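Local atomic coordinates of IroE protein (Escherichia coli, PDB entry 2GZS), a protein that hydrolyses the trilactone siderophore enterobactin and its C-glucosylated forms, the salmochelins, usually cutting the ring once to give linear trimers. Residues L63-L66 with S67-T70; T36-A40 with S41-I45. All blocks are in the same frame, centred on the assembly; numbering follows the deposited sequence.

Interaction 1. Residues L63-L66 with S67-T70; sequences LKQL and SEKT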
loop_
_atom_site.group_PDB
_atom_site.type_symbol
_atom_site.label_atom_id
_atom_site.label_comp_id
_atom_site.label_asym_id
_atom_site.label_seq_id
_atom_site.Cartn_x
_atom_site.Cartn_y
_atom_site.Cartn_z
ATOM N N LEU A 63 -13.907 6.203 -8.993
ATOM C CA LEU A 63 -14.814 6.307 -7.831
ATOM C C LEU A 63 -16.231 5.778 -8.112
ATOM O O LEU A 63 -16.733 5.144 -7.207
ATOM C CB LEU A 63 -14.811 7.765 -7.374
ATOM C CG LEU A 63 -13.425 8.361 -6.976
ATOM C CD1 LEU A 63 -13.602 9.795 -6.444
ATOM C CD2 LEU A 63 -12.716 7.488 -5.949
ATOM N N LYS A 64 -16.689 6.047 -9.335
ATOM C CA LYS A 64 -17.990 5.503 -9.757
ATOM C C LYS A 64 -17.980 4.000 -9.712
ATOM O O LYS A 64 -18.841 3.339 -9.167
ATOM C CB LYS A 64 -18.284 6.070 -11.142
ATOM C CG LYS A 64 -19.524 5.437 -11.791
ATOM C CD LYS A 64 -19.699 6.131 -13.148
ATOM C CE LYS A 64 -20.782 5.506 -14.004
ATOM N NZ LYS A 64 -20.278 4.451 -14.932
ATOM N N GLN A 65 -16.907 3.373 -10.265
ATOM C CA GLN A 65 -16.880 1.919 -10.293
ATOM C C GLN A 65 -16.775 1.269 -8.906
ATOM O O GLN A 65 -17.307 0.273 -8.531
ATOM C CB GLN A 65 -15.714 1.450 -11.208
ATOM C CG GLN A 65 -15.676 -0.055 -11.423
ATOM C CD GLN A 65 -16.914 -0.559 -12.213
ATOM O OE1 GLN A 65 -17.292 0.148 -13.153
ATOM N NE2 GLN A 65 -17.457 -1.683 -11.808
ATOM N N LEU A 66 -15.924 1.919 -8.041
ATOM C CA LEU A 66 -15.881 1.472 -6.655
ATOM C C LEU A 66 -17.220 1.477 -5.946
ATOM O O LEU A 66 -17.536 0.630 -5.129
ATOM C CB LEU A 66 -14.904 2.365 -5.844
ATOM C CG LEU A 66 -13.431 2.284 -6.291
ATOM C CD1 LEU A 66 -12.622 3.261 -5.428
ATOM C CD2 LEU A 66 -12.815 0.914 -6.187
ATOM N N SER A 67 -17.966 2.525 -6.367
ATOM C CA SER A 67 -19.282 2.671 -5.716
ATOM C C SER A 67 -20.286 1.663 -6.249
ATOM O O SER A 67 -21.424 1.563 -5.776
ATOM C CB SER A 67 -19.723 4.114 -5.983
ATOM O OG SER A 67 -18.863 5.078 -5.437
ATOM N N GLU A 68 -19.952 0.851 -7.261
ATOM C CA GLU A 68 -20.877 -0.186 -7.737
ATOM C C GLU A 68 -20.914 -1.351 -6.786
ATOM O O GLU A 68 -21.831 -2.164 -6.737
ATOM C CB GLU A 68 -20.468 -0.733 -9.129
ATOM C CG GLU A 68 -20.598 0.241 -10.301
ATOM C CD GLU A 68 -22.007 0.680 -10.653
ATOM O OE1 GLU A 68 -22.903 -0.193 -10.692
ATOM O OE2 GLU A 68 -22.242 1.878 -10.894
ATOM N N LYS A 69 -19.848 -1.539 -6.009
ATOM C CA LYS A 69 -19.716 -2.622 -5.064
ATOM C C LYS A 69 -19.673 -2.015 -3.677
ATOM O O LYS A 69 -20.606 -1.245 -3.371
ATOM C CB LYS A 69 -18.489 -3.494 -5.422
ATOM C CG LYS A 69 -18.870 -4.317 -6.667
ATOM C CD LYS A 69 -17.731 -4.497 -7.652
ATOM C CE LYS A 69 -17.972 -5.613 -8.656
ATOM N NZ LYS A 69 -18.067 -5.242 -10.095
ATOM N N THR A 70 -18.709 -2.284 -2.846
ATOM C CA THR A 70 -18.583 -1.689 -1.522
ATOM C C THR A 70 -17.458 -0.654 -1.508
ATOM O O THR A 70 -16.319 -1.055 -1.263
ATOM C CB THR A 70 -18.288 -2.797 -0.501
ATOM O OG1 THR A 70 -19.367 -3.761 -0.579
ATOM C CG2 THR A 70 -18.316 -2.289 0.930
HETATM O O HOH W 1 -21.537 3.638 -9.168
HETATM O O HOH W 2 -16.017 -3.415 -9.906
#
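Helix 60-66 leads into a type I beta turn from Leu-66 to Lys-69. Ser-67 N makes an i to i-4 helical bond to Leu-63 O at 3.0 Å. Glu-68 N bonds to Gln-65 O, and Lys-69 N to Leu-66 O in a longer bond of 3.3 Å that closes the turn. Leu-63 O is gripped twice, because the Ser-67 hydroxyl, anti to its own carbonyl carbon (chi1 -62°), also donates to it from the face opposite the amide. That second bond, Ser-67 OG to Leu-63 O, is 2.8 Å long.

Two waters bridge the outer side. One donates both to Lys-64 O and to Glu-68 OE2 (2.6 Å to the carboxylate), tying the bent Glu-68 chain to a carbonyl near the helix end. The other accepts from Gln-65 NE2 and Lys-69 NZ, and so joins two side chains that run alongside each other. Glu-68 crosses Gln-65 at about a right angle, with Glu-68 CG 4.0 Å from Gln-65 NE2.

On the buried side Leu-63 and Leu-66 pack on Tyr-11 of strand 11-19, and Leu-66 also meets Leu-259 and Leu-260 of helix 247-262.

Interaction 2. Residues T36-A40 with S41-I45; sequences TTAPA and SGYPI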
loop_
_atom_site.group_PDB
_atom_site.type_symbol
_atom_site.label_atom_id
_atom_site.label_comp_id
_atom_site.label_asym_id
_atom_site.label_seq_id
_atom_site.Cartn_x
_atom_site.Cartn_y
_atom_site.Cartn_z
ATOM N N THR A 36 -21.750 7.250 -0.423
ATOM C CA THR A 36 -22.807 6.233 -0.247
ATOM C C THR A 36 -22.596 5.618 1.125
ATOM O O THR A 36 -21.506 5.542 1.725
ATOM C CB THR A 36 -22.775 5.313 -1.454
ATOM O OG1 THR A 36 -21.503 4.704 -1.667
ATOM C CG2 THR A 36 -22.907 6.189 -2.720
ATOM N N THR A 37 -23.694 5.188 1.720
ATOM C CA THR A 37 -23.699 4.719 3.120
ATOM C C THR A 37 -22.898 3.428 3.315
ATOM O O THR A 37 -22.880 2.574 2.437
ATOM C CB THR A 37 -25.177 4.611 3.539
ATOM O OG1 THR A 37 -25.705 5.962 3.554
ATOM C CG2 THR A 37 -25.372 4.046 4.931
ATOM N N ALA A 38 -22.187 3.299 4.406
ATOM C CA ALA A 38 -21.310 2.142 4.663
ATOM C C ALA A 38 -22.126 0.908 4.965
ATOM O O ALA A 38 -23.198 1.091 5.543
ATOM C CB ALA A 38 -20.446 2.417 5.878
ATOM N N PRO A 39 -21.645 -0.275 4.636
ATOM C CA PRO A 39 -22.358 -1.477 5.106
ATOM C C PRO A 39 -22.411 -1.467 6.622
ATOM O O PRO A 39 -21.629 -0.780 7.280
ATOM C CB PRO A 39 -21.482 -2.615 4.619
ATOM C CG PRO A 39 -20.462 -2.038 3.714
ATOM C CD PRO A 39 -20.431 -0.557 3.871
ATOM N N ALA A 40 -23.322 -2.263 7.257
ATOM C CA ALA A 40 -23.354 -2.180 8.712
ATOM C C ALA A 40 -22.054 -2.538 9.394
ATOM O O ALA A 40 -21.598 -2.066 10.430
ATOM C CB ALA A 40 -24.453 -3.136 9.205
ATOM N N SER A 41 -21.299 -3.460 8.732
ATOM C CA SER A 41 -20.027 -3.833 9.370
ATOM C C SER A 41 -18.913 -2.806 9.063
ATOM O O SER A 41 -17.822 -2.944 9.614
ATOM C CB SER A 41 -19.649 -5.256 8.926
ATOM O OG SER A 41 -19.984 -5.374 7.528
ATOM N N GLY A 42 -19.203 -1.811 8.238
ATOM C CA GLY A 42 -18.225 -0.718 8.063
ATOM C C GLY A 42 -17.603 -0.739 6.664
ATOM O O GLY A 42 -17.706 -1.694 5.917
ATOM N N TYR A 43 -16.965 0.412 6.360
ATOM C CA TYR A 43 -16.251 0.499 5.095
ATOM C C TYR A 43 -14.934 -0.315 5.127
ATOM O O TYR A 43 -14.308 -0.279 6.178
ATOM C CB TYR A 43 -15.894 1.926 4.793
ATOM C CG TYR A 43 -16.983 2.979 4.567
ATOM C CD1 TYR A 43 -17.774 2.910 3.438
ATOM C CD2 TYR A 43 -17.049 3.988 5.531
ATOM C CE1 TYR A 43 -18.761 3.904 3.255
ATOM C CE2 TYR A 43 -18.015 4.986 5.344
ATOM C CZ TYR A 43 -18.798 4.873 4.235
ATOM O OH TYR A 43 -19.731 5.909 4.117
ATOM N N PRO A 44 -14.636 -0.975 4.020
ATOM C CA PRO A 44 -13.223 -1.448 3.879
ATOM C C PRO A 44 -12.367 -0.203 3.811
ATOM O O PRO A 44 -12.847 0.880 3.488
ATOM C CB PRO A 44 -13.215 -2.119 2.534
ATOM C CG PRO A 44 -14.631 -2.322 2.112
ATOM C CD PRO A 44 -15.398 -1.270 2.838
ATOM N N ILE A 45 -11.026 -0.354 4.058
ATOM C CA ILE A 45 -10.219 0.852 3.990
ATOM C C ILE A 45 -8.843 0.484 3.412
ATOM O O ILE A 45 -8.329 -0.566 3.832
ATOM C CB ILE A 45 -10.069 1.537 5.378
ATOM C CG1 ILE A 45 -9.315 2.869 5.316
ATOM C CG2 ILE A 45 -9.479 0.574 6.436
ATOM C CD1 ILE A 45 -9.367 3.673 6.646
HETATM O O HOH W 3 -21.450 5.693 6.640
#
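Ala-38 sets its methyl over one face of the Tyr-43 ring, a CH-pi contact with CB 3.3 Å from the ring centroid and 9° off the normal. The backbone lies close as well, Ala-38 CA coming to 3.4 Å from Tyr-43 CE1. Thr-36 O lies at the ring's edge, in its plane, 3.0 Å from Tyr-43 OH; a water 3.1 Å from Tyr-43 OH also accepts a weak hydrogen bond from Ala-38 N. With CG anti to its carbonyl carbon (chi1 -64°), the Tyr-43 side chain reaches across to the segment before the turn, its OH ending beside Thr-36. A phenylalanine here would probably keep the methyl over its face but leave Thr-36 O and the bridging water without their hydroxyl partner.

What brings the two segments together is a type I beta turn from Pro-39 to Gly-42, the tip of the connection between strands 26-34 and 43-48 of the alpha/beta-hydrolase sheet. Gly-42 N closes it on Pro-39 O at 2.8 Å. Gly-42 has a positive phi (111°), where a beta carbon would collide with Ser-41 O, which favours glycine. The Pro-39 ring lies against Gly-42 O, its CG at 3.5 Å.

Farther out, Asn-137 ND2 donates a hydrogen bond to Ala-40 O and the Tyr-43 backbone pairs with Asn-137 and Asp-139, while its side chain packs on Val-33, Pro-34 and Val-73.

Overall arrangement
From the N terminus, the chain leaves strand 26-34 and meets interaction 2 first, where the turn at 39-42 reverses it and feeds it into strand 43-48. It then runs through helices 51-57 and 60-66 to interaction 1, at the C-terminal end of helix 60-66, and on toward strand 73-79. The two contacts are in series, neither nested nor crossed, with centres about 12 Å apart. They meet at Thr-70, whose CG2 packs 3.5 Å from Pro-39 CG and 3.6 Å from Pro-44 CD, joining the exit of helix 60-66 to the turn that enters strand 43-48. Strand 73-79 lies between 26-34 and 43-48 in the sheet, and both contacts lie away from the catalytic Ser-149 and His-247.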